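Local coordinates for protein ectonucleoside triphosphate diphosphohydrolase 4 (Homo sapiens, PDB 6WG5) that belongs to the GDA1/CD39 family of nucleoside phosphatases, whose fold is related to that of the actin-like ATPases, at residues N204-R216 with V264-A276. Residues are numbered along the deposited sequence; the frame is centred on the assembly and turned at random. Where two conformers were deposited one is given.
Sequences NIPGSESSEAIVR and VHQTEHVYRVYVA
Arg216 reaches from the short strand 214-217 to the start of strand 270-279 and puts its guanidinium against the backbone there. Arg216 NH1 and NH2 grip Val270 O end-on, at 2.7 and 2.8 Å, with that oxygen in the guanidinium plane; both nitrogens come to it from the same face of the carbonyl. Arg216 NH2 also bonds Glu268 O at 2.7 Å, from well above that carbonyl's plane. None of the three bonds is straight, each bending to about 140° at the hydrogen. One flat side of the same guanidinium rests on the Tyr271 ring in a cation-pi stack, Arg216 CZ standing 3.7 Å from the ring centroid and shifted toward the rim, with the planes 27° apart. Glu235 adds a salt bridge to Arg216 NH1. The arginine chain gets there fully extended from CG to NE, after chi1 of 60° sets CG between the backbone N and carbonyl carbon.

Beside this polar grip, the loop joining strands 200-203 and 214-217 supplies an apolar patch. Ile205 lays CG2 against Val270 CG1 at 3.9 Å, the two side chains crossing at about a right angle, while its CG1 meets Thr267 CB. Pro206 continues the patch, its CD near Val270 CG1. Backbone oxygen is touched too: Ile205 CD1 approaches Thr267 O, and on strand 214-217 Ile214 CD1 comes within 3.9 Å of the same Thr267 O.

Further out, Phe190 meets the Tyr271 ring. The contact joins the small two-stranded hairpin of 200-203 and 214-217 to the type I turn Thr267-Val270 leading into the larger mixed sheet. With two carbonyls, an aromatic face and a carboxylate around it, the Arg216 guanidinium is held in both position and rotation, and its positive charge is probably well stabilised.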
ATOM      1  N   ASN A 204       6.494  22.994  -5.535  1.00 37.84           N
ATOM      2  CA  ASN A 204       7.466  23.790  -4.794  1.00 39.08           C
ATOM      3  C   ASN A 204       8.465  22.822  -4.172  1.00 39.25           C
ATOM      4  O   ASN A 204       8.128  22.089  -3.238  1.00 41.44           O
ATOM      5  CB  ASN A 204       6.794  24.645  -3.723  1.00 38.83           C
ATOM      6  CG  ASN A 204       5.756  25.587  -4.294  1.00 45.49           C
ATOM      7  OD1 ASN A 204       4.594  25.564  -3.890  1.00 48.40           O
ATOM      8  ND2 ASN A 204       6.171  26.425  -5.237  1.00 47.85           N
ATOM      9  N   ILE A 205       9.683  22.814  -4.697  1.00 44.81           N
ATOM     10  CA  ILE A 205      10.709  21.903  -4.181  1.00 45.25           C
ATOM     11  C   ILE A 205      11.052  22.302  -2.749  1.00 51.34           C
ATOM     12  O   ILE A 205      11.252  23.499  -2.475  1.00 48.80           O
ATOM     13  CB  ILE A 205      11.949  21.937  -5.076  1.00 43.74           C
ATOM     14  CG1 ILE A 205      11.566  21.638  -6.531  1.00 45.16           C
ATOM     15  CG2 ILE A 205      12.989  20.939  -4.587  1.00 47.13           C
ATOM     16  CD1 ILE A 205      10.861  20.305  -6.738  1.00 44.69           C
ATOM     17  N   PRO A 206      11.129  21.360  -1.810  1.00 66.25           N
ATOM     18  CA  PRO A 206      11.431  21.724  -0.419  1.00 73.78           C
ATOM     19  C   PRO A 206      12.697  22.560  -0.306  1.00 79.14           C
ATOM     20  O   PRO A 206      13.760  22.184  -0.808  1.00 73.46           O
ATOM     21  CB  PRO A 206      11.586  20.366   0.272  1.00 70.21           C
ATOM     22  CG  PRO A 206      10.778  19.430  -0.550  1.00 65.00           C
ATOM     23  CD  PRO A 206      10.886  19.914  -1.961  1.00 62.78           C
ATOM     24  N   GLY A 207      12.578  23.699   0.367  1.00 99.15           N
ATOM     25  CA  GLY A 207      13.715  24.576   0.572  1.00104.07           C
ATOM     26  C   GLY A 207      14.088  25.398  -0.640  1.00109.25           C
ATOM     27  O   GLY A 207      15.280  25.565  -0.928  1.00111.79           O
ATOM     28  N   SER A 208      13.101  25.924  -1.361  1.00107.54           N
ATOM     29  CA  SER A 208      13.360  26.713  -2.554  1.00108.38           C
ATOM     30  C   SER A 208      12.245  27.734  -2.725  1.00107.85           C
ATOM     31  O   SER A 208      11.107  27.507  -2.302  1.00102.86           O
ATOM     32  CB  SER A 208      13.475  25.820  -3.796  1.00 95.58           C
ATOM     33  OG  SER A 208      14.484  24.840  -3.616  1.00 97.66           O
ATOM     34  N   GLU A 209      12.584  28.859  -3.350  1.00111.96           N
ATOM     35  CA  GLU A 209      11.655  29.976  -3.453  1.00116.31           C
ATOM     36  C   GLU A 209      10.369  29.557  -4.160  1.00116.05           C
ATOM     37  O   GLU A 209      10.313  28.556  -4.880  1.00117.80           O
ATOM     38  CB  GLU A 209      12.302  31.142  -4.201  1.00120.20           C
ATOM     39  CG  GLU A 209      13.486  31.761  -3.477  1.00123.55           C
ATOM     40  CD  GLU A 209      14.037  32.979  -4.194  1.00125.33           C
ATOM     41  OE1 GLU A 209      14.074  32.973  -5.442  1.00123.06           O
ATOM     42  OE2 GLU A 209      14.427  33.947  -3.507  1.00127.20           O
ATOM     43  N   SER A 210       9.318  30.352  -3.940  1.00114.64           N
ATOM     44  CA  SER A 210       8.027  30.094  -4.567  1.00112.87           C
ATOM     45  C   SER A 210       8.051  30.350  -6.069  1.00113.93           C
ATOM     46  O   SER A 210       7.221  29.789  -6.793  1.00112.58           O
ATOM     47  CB  SER A 210       6.948  30.957  -3.914  1.00111.97           C
ATOM     48  OG  SER A 210       5.716  30.845  -4.603  1.00111.66           O
ATOM     49  N   SER A 211       8.973  31.184  -6.551  1.00110.14           N
ATOM     50  CA  SER A 211       9.099  31.452  -7.977  1.00108.02           C
ATOM     51  C   SER A 211       9.958  30.422  -8.699  1.00108.14           C
ATOM     52  O   SER A 211       9.997  30.426  -9.933  1.00113.44           O
ATOM     53  CB  SER A 211       9.684  32.851  -8.199  1.00105.48           C
ATOM     54  OG  SER A 211       8.834  33.844  -7.651  1.00100.12           O
ATOM     55  N   GLU A 212      10.645  29.547  -7.963  1.00110.08           N
ATOM     56  CA  GLU A 212      11.377  28.432  -8.546  1.00101.43           C
ATOM     57  C   GLU A 212      10.494  27.205  -8.749  1.00 91.62           C
ATOM     58  O   GLU A 212      11.012  26.093  -8.906  1.00 89.65           O
ATOM     59  CB  GLU A 212      12.578  28.083  -7.663  1.00101.52           C
ATOM     60  CG  GLU A 212      13.678  29.137  -7.690  1.00106.09           C
ATOM     61  CD  GLU A 212      14.386  29.299  -6.357  1.00110.46           C
ATOM     62  OE1 GLU A 212      14.074  28.546  -5.411  1.00109.83           O
ATOM     63  OE2 GLU A 212      15.255  30.191  -6.252  1.00113.70           O
ATOM     64  N   ALA A 213       9.176  27.386  -8.748  1.00 67.11           N
ATOM     65  CA  ALA A 213       8.256  26.270  -8.917  1.00 55.56           C
ATOM     66  C   ALA A 213       8.401  25.660 -10.304  1.00 49.21           C
ATOM     67  O   ALA A 213       8.626  26.365 -11.291  1.00 56.52           O
ATOM     68  CB  ALA A 213       6.818  26.734  -8.699  1.00 52.45           C
ATOM     69  N   ILE A 214       8.266  24.340 -10.375  1.00 38.31           N
ATOM     70  CA  ILE A 214       8.351  23.614 -11.631  1.00 39.68           C
ATOM     71  C   ILE A 214       6.978  23.035 -11.961  1.00 39.75           C
ATOM     72  O   ILE A 214       6.065  23.024 -11.136  1.00 37.73           O
ATOM     73  CB  ILE A 214       9.423  22.509 -11.589  1.00 43.89           C
ATOM     74  CG1 ILE A 214       9.101  21.491 -10.492  1.00 45.07           C
ATOM     75  CG2 ILE A 214      10.799  23.122 -11.367  1.00 47.28           C
ATOM     76  CD1 ILE A 214       9.970  20.255 -10.539  1.00 47.10           C
ATOM     77  N   VAL A 215       6.846  22.544 -13.191  1.00 37.80           N
ATOM     78  CA  VAL A 215       5.619  21.918 -13.669  1.00 33.52           C
ATOM     79  C   VAL A 215       5.986  20.547 -14.221  1.00 31.31           C
ATOM     80  O   VAL A 215       6.835  20.443 -15.114  1.00 29.84           O
ATOM     81  CB  VAL A 215       4.920  22.772 -14.742  1.00 35.01           C
ATOM     82  CG1 VAL A 215       3.660  22.081 -15.247  1.00 35.83           C
ATOM     83  CG2 VAL A 215       4.582  24.150 -14.184  1.00 30.39           C
ATOM     84  N   ARG A 216       5.358  19.501 -13.687  1.00 24.55           N
ATOM     85  CA  ARG A 216       5.625  18.135 -14.114  1.00 26.68           C
ATOM     86  C   ARG A 216       4.343  17.323 -13.992  1.00 27.60           C
ATOM     87  O   ARG A 216       3.316  17.813 -13.513  1.00 29.61           O
ATOM     88  CB  ARG A 216       6.754  17.506 -13.293  1.00 26.41           C
ATOM     89  CG  ARG A 216       6.457  17.436 -11.809  1.00 28.89           C
ATOM     90  CD  ARG A 216       7.612  16.847 -11.013  1.00 26.44           C
ATOM     91  NE  ARG A 216       7.267  16.744  -9.598  1.00 28.62           N
ATOM     92  CZ  ARG A 216       8.149  16.685  -8.606  1.00 28.80           C
ATOM     93  NH1 ARG A 216       7.723  16.592  -7.352  1.00 27.94           N
ATOM     94  NH2 ARG A 216       9.451  16.731  -8.856  1.00 29.92           N
ATOM     95  N   VAL A 264      22.045  14.527  -7.789  1.00 41.96           N
ATOM     96  CA  VAL A 264      21.584  15.113  -6.538  1.00 39.16           C
ATOM     97  C   VAL A 264      21.364  16.614  -6.650  1.00 43.88           C
ATOM     98  O   VAL A 264      20.737  17.207  -5.768  1.00 46.14           O
ATOM     99  CB  VAL A 264      22.581  14.808  -5.395  1.00 39.55           C
ATOM    100  CG1 VAL A 264      22.627  13.316  -5.112  1.00 39.68           C
ATOM    101  CG2 VAL A 264      23.970  15.341  -5.728  1.00 40.73           C
ATOM    102  N   HIS A 265      21.865  17.245  -7.712  1.00 44.67           N
ATOM    103  CA  HIS A 265      21.742  18.686  -7.888  1.00 43.24           C
ATOM    104  C   HIS A 265      20.562  19.090  -8.762  1.00 44.33           C
ATOM    105  O   HIS A 265      20.298  20.290  -8.898  1.00 48.96           O
ATOM    106  CB  HIS A 265      23.037  19.247  -8.481  1.00 43.03           C
ATOM    107  CG  HIS A 265      24.209  19.143  -7.558  1.00 49.05           C
ATOM    108  ND1 HIS A 265      25.400  18.557  -7.928  1.00 52.59           N
ATOM    109  CD2 HIS A 265      24.367  19.544  -6.275  1.00 51.19           C
ATOM    110  CE1 HIS A 265      26.244  18.605  -6.913  1.00 59.01           C
ATOM    111  NE2 HIS A 265      25.643  19.199  -5.898  1.00 56.86           N
ATOM    112  N   GLN A 266      19.852  18.135  -9.351  1.00 51.32           N
ATOM    113  CA  GLN A 266      18.638  18.413 -10.101  1.00 53.26           C
ATOM    114  C   GLN A 266      17.415  18.174  -9.223  1.00 52.13           C
ATOM    115  O   GLN A 266      17.464  17.441  -8.232  1.00 56.53           O
ATOM    116  CB  GLN A 266      18.571  17.545 -11.361  1.00 56.32           C
ATOM    117  CG  GLN A 266      19.262  18.174 -12.562  1.00 62.79           C
ATOM    118  CD  GLN A 266      19.756  17.148 -13.565  1.00 69.86           C
ATOM    119  OE1 GLN A 266      19.243  16.030 -13.637  1.00 74.06           O
ATOM    120  NE2 GLN A 266      20.766  17.523 -14.341  1.00 70.56           N
ATOM    121  N   THR A 267      16.306  18.811  -9.600  1.00 42.32           N
ATOM    122  CA  THR A 267      15.091  18.787  -8.799  1.00 41.33           C
ATOM    123  C   THR A 267      13.890  18.194  -9.521  1.00 34.28           C
ATOM    124  O   THR A 267      12.821  18.082  -8.912  1.00 33.49           O
ATOM    125  CB  THR A 267      14.735  20.205  -8.333  1.00 42.69           C
ATOM    126  OG1 THR A 267      14.541  21.052  -9.474  1.00 44.25           O
ATOM    127  CG2 THR A 267      15.842  20.770  -7.453  1.00 43.15           C
ATOM    128  N   GLU A 268      14.030  17.807 -10.792  1.00 36.25           N
ATOM    129  CA  GLU A 268      12.882  17.307 -11.542  1.00 33.15           C
ATOM    130  C   GLU A 268      12.232  16.115 -10.853  1.00 30.49           C
ATOM    131  O   GLU A 268      11.007  15.964 -10.906  1.00 32.33           O
ATOM    132  CB  GLU A 268      13.304  16.928 -12.965  1.00 40.55           C
ATOM    133  CG  GLU A 268      13.874  18.084 -13.778  1.00 56.33           C
ATOM    134  CD  GLU A 268      15.366  18.275 -13.566  1.00 65.37           C
ATOM    135  OE1 GLU A 268      16.138  17.347 -13.891  1.00 71.54           O
ATOM    136  OE2 GLU A 268      15.768  19.348 -13.068  1.00 60.74           O
ATOM    137  N   HIS A 269      13.025  15.265 -10.197  1.00 28.64           N
ATOM    138  CA  HIS A 269      12.523  14.059  -9.550  1.00 26.92           C
ATOM    139  C   HIS A 269      12.552  14.148  -8.025  1.00 30.89           C
ATOM    140  O   HIS A 269      12.592  13.113  -7.352  1.00 25.51           O
ATOM    141  CB  HIS A 269      13.323  12.841 -10.014  1.00 29.33           C
ATOM    142  CG  HIS A 269      13.082  12.467 -11.442  1.00 38.82           C
ATOM    143  ND1 HIS A 269      11.831  12.162 -11.932  1.00 39.28           N
ATOM    144  CD2 HIS A 269      13.937  12.335 -12.485  1.00 43.72           C
ATOM    145  CE1 HIS A 269      11.923  11.865 -13.215  1.00 39.79           C
ATOM    146  NE2 HIS A 269      13.190  11.961 -13.575  1.00 41.76           N
ATOM    147  N   VAL A 270      12.541  15.356  -7.467  1.00 28.17           N
ATOM    148  CA  VAL A 270      12.423  15.542  -6.024  1.00 28.23           C
ATOM    149  C   VAL A 270      10.943  15.588  -5.666  1.00 27.86           C
ATOM    150  O   VAL A 270      10.184  16.388  -6.225  1.00 27.30           O
ATOM    151  CB  VAL A 270      13.144  16.823  -5.570  1.00 29.33           C
ATOM    152  CG1 VAL A 270      12.884  17.096  -4.093  1.00 29.43           C
ATOM    153  CG2 VAL A 270      14.636  16.705  -5.824  1.00 30.25           C
ATOM    154  N   TYR A 271      10.533  14.733  -4.729  1.00 32.55           N
ATOM    155  CA  TYR A 271       9.135  14.607  -4.346  1.00 29.56           C
ATOM    156  C   TYR A 271       8.983  14.692  -2.835  1.00 27.83           C
ATOM    157  O   TYR A 271       9.842  14.216  -2.086  1.00 28.04           O
ATOM    158  CB  TYR A 271       8.540  13.276  -4.830  1.00 30.95           C
ATOM    159  CG  TYR A 271       8.409  13.177  -6.329  1.00 27.87           C
ATOM    160  CD1 TYR A 271       7.270  13.632  -6.973  1.00 23.89           C
ATOM    161  CD2 TYR A 271       9.424  12.630  -7.100  1.00 26.23           C
ATOM    162  CE1 TYR A 271       7.145  13.551  -8.343  1.00 26.95           C
ATOM    163  CE2 TYR A 271       9.310  12.542  -8.471  1.00 27.02           C
ATOM    164  CZ  TYR A 271       8.167  13.005  -9.088  1.00 26.32           C
ATOM    165  OH  TYR A 271       8.042  12.924 -10.454  1.00 28.89           O
ATOM    166  N   ARG A 272       7.892  15.318  -2.401  1.00 26.53           N
ATOM    167  CA  ARG A 272       7.462  15.305  -1.009  0.51 26.67           C
ATOM    168  C   ARG A 272       6.207  14.446  -0.921  1.00 30.55           C
ATOM    169  O   ARG A 272       5.175  14.798  -1.503  1.00 23.77           O
ATOM    170  CB  ARG A 272       7.187  16.724  -0.508  0.51 27.78           C
ATOM    171  CG  ARG A 272       6.897  16.815   0.981  0.51 30.01           C
ATOM    172  CD  ARG A 272       6.462  18.215   1.399  0.51 33.78           C
ATOM    173  NE  ARG A 272       7.105  19.262   0.600  0.51 36.20           N
ATOM    174  CZ  ARG A 272       6.464  20.182  -0.118  0.51 33.14           C
ATOM    175  NH1 ARG A 272       7.160  21.082  -0.803  0.51 29.74           N
ATOM    176  NH2 ARG A 272       5.138  20.230  -0.148  0.51 26.65           N
ATOM    177  N   VAL A 273       6.298  13.326  -0.208  1.00 33.31           N
ATOM    178  CA  VAL A 273       5.205  12.365  -0.114  1.00 31.02           C
ATOM    179  C   VAL A 273       4.788  12.222   1.342  1.00 29.64           C
ATOM    180  O   VAL A 273       5.631  12.004   2.220  1.00 25.88           O
ATOM    181  CB  VAL A 273       5.600  10.999  -0.703  1.00 28.84           C
ATOM    182  CG1 VAL A 273       4.430  10.030  -0.630  1.00 32.62           C
ATOM    183  CG2 VAL A 273       6.070  11.161  -2.139  1.00 30.43           C
ATOM    184  N   TYR A 274       3.485  12.340   1.589  1.00 27.39           N
ATOM    185  CA  TYR A 274       2.901  12.134   2.906  1.00 23.97           C
ATOM    186  C   TYR A 274       2.438  10.690   3.022  1.00 26.37           C
ATOM    187  O   TYR A 274       1.801  10.167   2.105  1.00 27.06           O
ATOM    188  CB  TYR A 274       1.728  13.092   3.116  1.00 23.56           C
ATOM    189  CG  TYR A 274       0.815  12.753   4.275  1.00 25.90           C
ATOM    190  CD1 TYR A 274      -0.372  12.064   4.067  1.00 25.81           C
ATOM    191  CD2 TYR A 274       1.129  13.137   5.570  1.00 27.86           C
ATOM    192  CE1 TYR A 274      -1.217  11.761   5.116  1.00 29.01           C
ATOM    193  CE2 TYR A 274       0.290  12.836   6.630  1.00 29.15           C
ATOM    194  CZ  TYR A 274      -0.883  12.151   6.395  1.00 31.90           C
ATOM    195  OH  TYR A 274      -1.724  11.848   7.443  1.00 32.91           O
ATOM    196  N   VAL A 275       2.771  10.049   4.139  1.00 28.21           N
ATOM    197  CA  VAL A 275       2.432   8.649   4.374  1.00 30.85           C
ATOM    198  C   VAL A 275       1.900   8.515   5.792  1.00 30.55           C
ATOM    199  O   VAL A 275       2.571   8.911   6.750  1.00 32.63           O
ATOM    200  CB  VAL A 275       3.644   7.720   4.163  1.00 30.88           C
ATOM    201  CG1 VAL A 275       3.263   6.269   4.433  1.00 34.48           C
ATOM    202  CG2 VAL A 275       4.189   7.868   2.757  1.00 32.87           C
ATOM    203  N   ALA A 276       0.700   7.953   5.928  1.00 28.32           N
ATOM    204  CA  ALA A 276       0.093   7.738   7.234  1.00 30.86           C
ATOM    205  C   ALA A 276      -0.524   6.350   7.281  1.00 30.11           C
ATOM    206  O   ALA A 276      -1.200   5.937   6.335  1.00 33.89           O
ATOM    207  CB  ALA A 276      -0.969   8.801   7.536  1.00 26.99           C
TER